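Local coordinates for flavodoxin, WrbA-like protein (Agrobacterium tumefaciens, PDB 3D7N) that probably binds FMN and passes electrons from NAD(P)H to quinones, as a flavodoxin-like protein of the WrbA type, at residues Val12-Tyr17 with Gly68-Phe73; Ile58-Pro63 with Gln112-Leu117. All coordinates share one frame; numbering follows the deposited sequence.

How the contacts relate
Both contacts lie in the flavodoxin-like fold, on the face of the largely parallel sheet covered by helices 71-79 and 104-120. Both are buried, neither a surface contact. Contact 2 is the more central, about 5 Å from the middle of the chain between centres, and is wholly apolar across its two segments: strand 57-65 against helix 104-120. Contact 1, about 10 Å out, sits where strand 9-13 gives way to loop and helix 71-79 begins, and there an imidazole, a hydroxyl and an amide replace hydrocarbon. The two are joined directly. Strands 9-13 and 57-65 are neighbours, with H14 N 2.9 Å from G61 O, and F73 of contact 1 packs on L114 of contact 2.

Contact 1: Val12-Tyr17 with Gly68-Phe73; sequences VYHSGY and GPSWQF
H14 lays its imidazole against the side chain of Q72, whose CB stands over the ring face, 3.5 Å from the centroid of the H14 ring, in a CH-pi contact. The contact belongs to the flavodoxin-like fold: V12 and Y13 belong to strand 9-13, and S70 is the N-cap of helix 71-79. With CG anti to the backbone N, H14 sends its ring toward this helix start. Q72 bends at chi2, which lays its amide along the ring, the two planes 22° apart, and brings OE1 to 3.4 Å from H14 CE1. Glutamine suits the place because its methylenes cover an aromatic face while its far end stays polar; NE2 bonds to the carbonyl oxygen of A40. Serine suits the cap: its short side chain turns OG back to accept from F73 N at 3.2 Å, nearly straight at 162°. The same hydroxyl is hydrogen-bonded to T62 OG1, so strand 57-65 also holds the cap. The W71 ring has Q72 CD over one face and meets K75 of the second subunit in a cation-pi contact. H14 ND1 reaches S70 OG at 2.9 Å, but the bond is weak, with an N-H...OG angle of only 120°.

Contact 2: Ile58-Pro63 with Gln112-Leu117; sequences IIFGTP and QYLVLL
Strand 58-63 and helix 112-117 run roughly antiparallel, at 146° between their N-to-C directions, with the axes of these short segments 9.9 Å apart at closest approach. The nearest CA atoms are those of F60 and L114, 7.0 Å from each other. F60 and T62 both direct their side chains at the helix, as alternate residues of a strand do; G61 between them has no side chain. The F60 ring presents one face to L117, whose CD2 lies 3.7 Å from F60 CZ, above the plane but offset toward the rim. This is a CH-pi contact, with CD2 21° off the ring normal. L117 CG is anti to the backbone N (chi1 -179°), which extends the branch from the helix toward the ring. Closer to the strand backbone, L114 sets its CG 3.9 Å from F60 CB.

Such apolar packing of a helix on a parallel sheet builds the core of the flavodoxin-like alpha/beta sandwich, where phenylalanine and branched leucine fill the layer between helix and strand. Two residues after F60 and on the same side of the strand, T62 adds its methyl, CG2 meeting L114 CD1 at 4.1 Å. Threonine serves two needs here: the methyl faces the leucine, while OG1, anti to the backbone N, donates to P63 O at 2.9 Å, in the carbonyl plane and on a lone pair. Beyond these segments, F94 meets the F60 ring, and Y113 OH bonds to M66 O of the second subunit.

Contact 1: Val12-Tyr17 with Gly68-Phe73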
ATOM      1  N   VAL A  12     -22.337  -4.631   3.556  1.00 52.17           N
ATOM      2  CA  VAL A  12     -21.912  -5.261   4.823  1.00 52.09           C
ATOM      3  C   VAL A  12     -20.880  -4.315   5.436  1.00 52.97           C
ATOM      4  O   VAL A  12     -19.892  -3.944   4.780  1.00 52.48           O
ATOM      5  CB  VAL A  12     -21.333  -6.710   4.614  1.00 51.96           C
ATOM      6  CG1 VAL A  12     -20.065  -6.697   3.709  1.00 50.86           C
ATOM      7  CG2 VAL A  12     -21.066  -7.393   5.957  1.00 51.44           C
ATOM      8  N   TYR A  13     -21.137  -3.849   6.652  1.00 53.35           N
ATOM      9  CA  TYR A  13     -20.352  -2.733   7.187  1.00 54.02           C
ATOM     10  C   TYR A  13     -20.200  -2.801   8.693  1.00 54.50           C
ATOM     11  O   TYR A  13     -21.050  -3.349   9.412  1.00 52.89           O
ATOM     12  CB  TYR A  13     -21.047  -1.387   6.836  1.00 54.83           C
ATOM     13  CG  TYR A  13     -22.341  -1.183   7.606  1.00 54.61           C
ATOM     14  CD1 TYR A  13     -22.374  -0.407   8.766  1.00 54.83           C
ATOM     15  CD2 TYR A  13     -23.515  -1.829   7.220  1.00 55.80           C
ATOM     16  CE1 TYR A  13     -23.564  -0.278   9.533  1.00 55.17           C
ATOM     17  CE2 TYR A  13     -24.723  -1.681   7.971  1.00 54.79           C
ATOM     18  CZ  TYR A  13     -24.724  -0.904   9.118  1.00 54.64           C
ATOM     19  OH  TYR A  13     -25.882  -0.768   9.863  1.00 56.66           O
ATOM     20  N   HIS A  14     -19.144  -2.168   9.169  1.00 55.40           N
ATOM     21  CA  HIS A  14     -19.003  -1.894  10.595  1.00 57.16           C
ATOM     22  C   HIS A  14     -19.049  -0.375  10.818  1.00 57.85           C
ATOM     23  O   HIS A  14     -18.463   0.369  10.037  1.00 56.70           O
ATOM     24  CB  HIS A  14     -17.691  -2.516  11.153  1.00 55.43           C
ATOM     25  CG  HIS A  14     -17.415  -2.120  12.561  1.00 54.16           C
ATOM     26  ND1 HIS A  14     -16.438  -1.209  12.895  1.00 54.70           N
ATOM     27  CD2 HIS A  14     -18.052  -2.431  13.718  1.00 53.92           C
ATOM     28  CE1 HIS A  14     -16.458  -1.004  14.204  1.00 53.91           C
ATOM     29  NE2 HIS A  14     -17.434  -1.727  14.725  1.00 53.56           N
ATOM     30  N   SER A  15     -19.788   0.071  11.840  1.00 59.99           N
ATOM     31  CA  SER A  15     -19.647   1.434  12.350  1.00 62.29           C
ATOM     32  C   SER A  15     -19.279   1.488  13.808  1.00 65.55           C
ATOM     33  O   SER A  15     -20.025   1.044  14.691  1.00 65.09           O
ATOM     34  CB  SER A  15     -20.892   2.275  12.138  1.00 62.48           C
ATOM     35  OG  SER A  15     -22.000   1.448  12.238  1.00 63.88           O
ATOM     36  N   GLY A  16     -18.099   2.050  14.039  1.00 69.45           N
ATOM     37  CA  GLY A  16     -17.747   2.560  15.344  1.00 73.22           C
ATOM     38  C   GLY A  16     -18.096   4.036  15.296  1.00 74.89           C
ATOM     39  O   GLY A  16     -17.490   4.797  14.506  1.00 76.83           O
ATOM     40  N   TYR A  17     -19.091   4.410  16.097  1.00 76.34           N
ATOM     41  CA  TYR A  17     -19.559   5.800  16.285  1.00 77.19           C
ATOM     42  C   TYR A  17     -20.758   6.163  15.385  1.00 77.39           C
ATOM     43  O   TYR A  17     -21.477   7.120  15.672  1.00 77.87           O
ATOM     44  CB  TYR A  17     -18.437   6.870  16.169  1.00 79.45           C
ATOM     45  CG  TYR A  17     -17.098   6.538  16.831  1.00 80.82           C
ATOM     46  CD1 TYR A  17     -17.017   6.156  18.186  1.00 82.76           C
ATOM     47  CD2 TYR A  17     -15.903   6.625  16.092  1.00 82.67           C
ATOM     48  CE1 TYR A  17     -15.757   5.841  18.786  1.00 82.67           C
ATOM     49  CE2 TYR A  17     -14.649   6.315  16.674  1.00 82.87           C
ATOM     50  CZ  TYR A  17     -14.578   5.926  18.015  1.00 83.02           C
ATOM     51  OH  TYR A  17     -13.333   5.635  18.556  1.00 82.58           O
ATOM     52  N   GLY A  68      -6.018   1.871   9.344  1.00 48.65           N
ATOM     53  CA  GLY A  68      -6.517   0.694   8.658  1.00 48.81           C
ATOM     54  C   GLY A  68      -7.969   0.425   8.996  1.00 49.66           C
ATOM     55  O   GLY A  68      -8.557   1.188   9.708  1.00 50.79           O
ATOM     56  N   PRO A  69      -8.564  -0.644   8.437  1.00 50.49           N
ATOM     57  CA  PRO A  69      -9.932  -0.969   8.790  1.00 50.40           C
ATOM     58  C   PRO A  69     -10.059  -1.305  10.277  1.00 50.46           C
ATOM     59  O   PRO A  69      -9.117  -1.851  10.864  1.00 51.30           O
ATOM     60  CB  PRO A  69     -10.234  -2.198   7.949  1.00 49.61           C
ATOM     61  CG  PRO A  69      -8.973  -2.831   7.675  1.00 51.86           C
ATOM     62  CD  PRO A  69      -7.967  -1.678   7.554  1.00 51.18           C
ATOM     63  N   SER A  70     -11.194  -0.980  10.879  1.00 50.53           N
ATOM     64  CA  SER A  70     -11.419  -1.349  12.269  1.00 50.15           C
ATOM     65  C   SER A  70     -11.149  -2.824  12.492  1.00 50.43           C
ATOM     66  O   SER A  70     -11.342  -3.660  11.582  1.00 50.23           O
ATOM     67  CB  SER A  70     -12.847  -1.050  12.647  1.00 50.49           C
ATOM     68  OG  SER A  70     -13.755  -1.710  11.792  1.00 51.77           O
ATOM     69  N   TRP A  71     -10.710  -3.159  13.705  1.00 50.44           N
ATOM     70  CA  TRP A  71     -10.524  -4.542  14.043  1.00 50.46           C
ATOM     71  C   TRP A  71     -11.785  -5.375  13.827  1.00 51.26           C
ATOM     72  O   TRP A  71     -11.693  -6.526  13.444  1.00 52.53           O
ATOM     73  CB  TRP A  71      -9.994  -4.717  15.452  1.00 50.28           C
ATOM     74  CG  TRP A  71     -10.954  -4.488  16.594  1.00 49.39           C
ATOM     75  CD1 TRP A  71     -11.058  -3.362  17.359  1.00 47.88           C
ATOM     76  CD2 TRP A  71     -11.884  -5.431  17.133  1.00 49.12           C
ATOM     77  NE1 TRP A  71     -11.999  -3.542  18.325  1.00 48.36           N
ATOM     78  CE2 TRP A  71     -12.533  -4.799  18.211  1.00 49.09           C
ATOM     79  CE3 TRP A  71     -12.245  -6.755  16.802  1.00 49.06           C
ATOM     80  CZ2 TRP A  71     -13.525  -5.443  18.979  1.00 48.93           C
ATOM     81  CZ3 TRP A  71     -13.237  -7.377  17.543  1.00 48.86           C
ATOM     82  CH2 TRP A  71     -13.851  -6.730  18.633  1.00 48.04           C
ATOM     83  N   GLN A  72     -12.947  -4.783  14.059  1.00 51.40           N
ATOM     84  CA  GLN A  72     -14.203  -5.463  13.868  1.00 51.32           C
ATOM     85  C   GLN A  72     -14.398  -5.819  12.403  1.00 51.28           C
ATOM     86  O   GLN A  72     -14.792  -6.916  12.098  1.00 49.95           O
ATOM     87  CB  GLN A  72     -15.374  -4.596  14.361  1.00 51.58           C
ATOM     88  CG  GLN A  72     -15.492  -4.463  15.884  1.00 50.25           C
ATOM     89  CD  GLN A  72     -14.852  -3.175  16.415  1.00 48.59           C
ATOM     90  OE1 GLN A  72     -13.964  -2.586  15.793  1.00 49.56           O
ATOM     91  NE2 GLN A  72     -15.280  -2.765  17.583  1.00 45.29           N
ATOM     92  N   PHE A  73     -14.127  -4.890  11.485  1.00 52.70           N
ATOM     93  CA  PHE A  73     -14.142  -5.255  10.055  1.00 52.39           C
ATOM     94  C   PHE A  73     -13.160  -6.374   9.691  1.00 52.20           C
ATOM     95  O   PHE A  73     -13.528  -7.284   8.978  1.00 52.53           O
ATOM     96  CB  PHE A  73     -13.929  -4.086   9.109  1.00 53.85           C
ATOM     97  CG  PHE A  73     -14.151  -4.466   7.670  1.00 53.79           C
ATOM     98  CD1 PHE A  73     -15.402  -4.456   7.134  1.00 55.53           C
ATOM     99  CD2 PHE A  73     -13.119  -4.927   6.902  1.00 57.52           C
ATOM    100  CE1 PHE A  73     -15.606  -4.837   5.865  1.00 55.30           C
ATOM    101  CE2 PHE A  73     -13.332  -5.314   5.613  1.00 56.47           C
ATOM    102  CZ  PHE A  73     -14.567  -5.262   5.105  1.00 56.19           C
TER

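Contact 2: Ile58-Pro63 with Gln112-Leu117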
ATOM      1  N   ILE A  58     -21.179  -7.162  -3.442  1.00 51.46           N
ATOM      2  CA  ILE A  58     -20.860  -7.002  -2.003  1.00 52.01           C
ATOM      3  C   ILE A  58     -20.060  -5.733  -1.883  1.00 51.61           C
ATOM      4  O   ILE A  58     -19.027  -5.573  -2.547  1.00 51.15           O
ATOM      5  CB  ILE A  58     -20.019  -8.177  -1.416  1.00 51.47           C
ATOM      6  CG1 ILE A  58     -20.772  -9.500  -1.589  1.00 53.46           C
ATOM      7  CG2 ILE A  58     -19.725  -7.939   0.050  1.00 51.41           C
ATOM      8  CD1 ILE A  58     -19.942 -10.774  -1.284  1.00 51.64           C
ATOM      9  N   ILE A  59     -20.587  -4.811  -1.093  1.00 51.55           N
ATOM     10  CA  ILE A  59     -19.923  -3.555  -0.844  1.00 51.47           C
ATOM     11  C   ILE A  59     -19.548  -3.528   0.636  1.00 51.21           C
ATOM     12  O   ILE A  59     -20.389  -3.622   1.497  1.00 50.79           O
ATOM     13  CB  ILE A  59     -20.792  -2.333  -1.208  1.00 51.25           C
ATOM     14  CG1 ILE A  59     -21.350  -2.464  -2.633  1.00 50.89           C
ATOM     15  CG2 ILE A  59     -19.982  -1.020  -1.054  1.00 50.42           C
ATOM     16  CD1 ILE A  59     -22.265  -1.234  -3.078  1.00 51.53           C
ATOM     17  N   PHE A  60     -18.262  -3.402   0.883  1.00 51.05           N
ATOM     18  CA  PHE A  60     -17.677  -3.395   2.202  1.00 51.13           C
ATOM     19  C   PHE A  60     -17.608  -1.974   2.796  1.00 50.90           C
ATOM     20  O   PHE A  60     -17.098  -1.066   2.176  1.00 49.86           O
ATOM     21  CB  PHE A  60     -16.230  -3.881   2.082  1.00 51.24           C
ATOM     22  CG  PHE A  60     -16.060  -5.345   1.631  1.00 50.23           C
ATOM     23  CD1 PHE A  60     -16.741  -6.358   2.217  1.00 50.62           C
ATOM     24  CD2 PHE A  60     -15.136  -5.672   0.657  1.00 52.36           C
ATOM     25  CE1 PHE A  60     -16.539  -7.685   1.802  1.00 50.91           C
ATOM     26  CE2 PHE A  60     -14.908  -6.968   0.278  1.00 52.21           C
ATOM     27  CZ  PHE A  60     -15.606  -7.974   0.842  1.00 50.96           C
ATOM     28  N   GLY A  61     -18.039  -1.824   4.032  1.00 50.55           N
ATOM     29  CA  GLY A  61     -17.956  -0.563   4.725  1.00 51.51           C
ATOM     30  C   GLY A  61     -17.172  -0.623   6.023  1.00 52.04           C
ATOM     31  O   GLY A  61     -17.438  -1.429   6.886  1.00 50.91           O
ATOM     32  N   THR A  62     -16.220   0.276   6.204  1.00 53.36           N
ATOM     33  CA  THR A  62     -15.532   0.315   7.505  1.00 53.33           C
ATOM     34  C   THR A  62     -14.954   1.678   7.788  1.00 52.41           C
ATOM     35  O   THR A  62     -14.572   2.384   6.857  1.00 52.92           O
ATOM     36  CB  THR A  62     -14.442  -0.776   7.592  1.00 53.54           C
ATOM     37  OG1 THR A  62     -13.707  -0.622   8.811  1.00 54.86           O
ATOM     38  CG2 THR A  62     -13.466  -0.718   6.370  1.00 52.16           C
ATOM     39  N   PRO A  63     -14.911   2.056   9.060  1.00 51.45           N
ATOM     40  CA  PRO A  63     -14.113   3.181   9.545  1.00 51.38           C
ATOM     41  C   PRO A  63     -12.642   2.946   9.285  1.00 50.40           C
ATOM     42  O   PRO A  63     -12.277   1.833   9.094  1.00 49.94           O
ATOM     43  CB  PRO A  63     -14.357   3.190  11.072  1.00 51.32           C
ATOM     44  CG  PRO A  63     -15.444   2.215  11.350  1.00 51.23           C
ATOM     45  CD  PRO A  63     -15.701   1.412  10.131  1.00 52.48           C
ATOM     46  N   GLN A 112      -7.546   0.242  -0.122  1.00 50.39           N
ATOM     47  CA  GLN A 112      -6.646  -0.726  -0.706  1.00 50.43           C
ATOM     48  C   GLN A 112      -6.732  -2.081  -0.084  1.00 51.22           C
ATOM     49  O   GLN A 112      -6.635  -3.055  -0.821  1.00 52.46           O
ATOM     50  CB  GLN A 112      -5.219  -0.232  -0.688  1.00 51.28           C
ATOM     51  CG  GLN A 112      -5.035   0.895  -1.641  1.00 51.98           C
ATOM     52  CD  GLN A 112      -3.635   1.065  -2.132  1.00 58.35           C
ATOM     53  OE1 GLN A 112      -2.788   1.571  -1.417  1.00 57.80           O
ATOM     54  NE2 GLN A 112      -3.388   0.651  -3.404  1.00 63.62           N
ATOM     55  N   TYR A 113      -6.990  -2.180   1.234  1.00 51.29           N
ATOM     56  CA  TYR A 113      -7.266  -3.473   1.854  1.00 49.85           C
ATOM     57  C   TYR A 113      -8.565  -4.110   1.300  1.00 49.79           C
ATOM     58  O   TYR A 113      -8.692  -5.307   1.104  1.00 47.89           O
ATOM     59  CB  TYR A 113      -7.350  -3.408   3.394  1.00 50.71           C
ATOM     60  CG  TYR A 113      -7.763  -4.766   3.943  1.00 50.29           C
ATOM     61  CD1 TYR A 113      -9.034  -5.004   4.412  1.00 52.83           C
ATOM     62  CD2 TYR A 113      -6.894  -5.829   3.867  1.00 49.89           C
ATOM     63  CE1 TYR A 113      -9.415  -6.306   4.881  1.00 52.99           C
ATOM     64  CE2 TYR A 113      -7.255  -7.104   4.292  1.00 51.90           C
ATOM     65  CZ  TYR A 113      -8.513  -7.337   4.766  1.00 51.84           C
ATOM     66  OH  TYR A 113      -8.816  -8.599   5.133  1.00 52.31           O
ATOM     67  N   LEU A 114      -9.547  -3.292   1.085  1.00 50.00           N
ATOM     68  CA  LEU A 114     -10.831  -3.732   0.638  1.00 50.09           C
ATOM     69  C   LEU A 114     -10.708  -4.295  -0.791  1.00 51.40           C
ATOM     70  O   LEU A 114     -11.280  -5.309  -1.145  1.00 51.93           O
ATOM     71  CB  LEU A 114     -11.719  -2.501   0.731  1.00 51.17           C
ATOM     72  CG  LEU A 114     -12.668  -2.426   1.932  1.00 53.86           C
ATOM     73  CD1 LEU A 114     -12.284  -3.155   3.228  1.00 47.16           C
ATOM     74  CD2 LEU A 114     -13.149  -1.012   2.164  1.00 47.30           C
ATOM     75  N   VAL A 115      -9.860  -3.676  -1.599  1.00 51.15           N
ATOM     76  CA  VAL A 115      -9.551  -4.211  -2.897  1.00 50.88           C
ATOM     77  C   VAL A 115      -8.847  -5.593  -2.823  1.00 50.70           C
ATOM     78  O   VAL A 115      -9.194  -6.515  -3.572  1.00 50.26           O
ATOM     79  CB  VAL A 115      -8.650  -3.234  -3.686  1.00 50.47           C
ATOM     80  CG1 VAL A 115      -8.161  -3.923  -4.969  1.00 50.71           C
ATOM     81  CG2 VAL A 115      -9.420  -1.894  -3.957  1.00 47.47           C
ATOM     82  N   LEU A 116      -7.878  -5.719  -1.927  1.00 50.04           N
ATOM     83  CA  LEU A 116      -7.202  -6.993  -1.679  1.00 50.32           C
ATOM     84  C   LEU A 116      -8.170  -8.097  -1.230  1.00 50.17           C
ATOM     85  O   LEU A 116      -8.058  -9.210  -1.681  1.00 50.58           O
ATOM     86  CB  LEU A 116      -6.125  -6.843  -0.620  1.00 50.51           C
ATOM     87  CG  LEU A 116      -4.891  -6.026  -0.970  1.00 52.19           C
ATOM     88  CD1 LEU A 116      -3.859  -6.089   0.196  1.00 55.00           C
ATOM     89  CD2 LEU A 116      -4.241  -6.519  -2.267  1.00 53.04           C
ATOM     90  N   LEU A 117      -9.118  -7.758  -0.373  1.00 49.15           N
ATOM     91  CA  LEU A 117     -10.081  -8.679   0.167  1.00 49.37           C
ATOM     92  C   LEU A 117     -10.967  -9.184  -0.957  1.00 50.24           C
ATOM     93  O   LEU A 117     -11.131 -10.381  -1.101  1.00 51.26           O
ATOM     94  CB  LEU A 117     -10.910  -7.989   1.245  1.00 48.49           C
ATOM     95  CG  LEU A 117     -11.961  -8.847   1.922  1.00 49.39           C
ATOM     96  CD1 LEU A 117     -11.334 -10.212   2.418  1.00 50.07           C
ATOM     97  CD2 LEU A 117     -12.635  -7.950   3.004  1.00 47.46           C
TER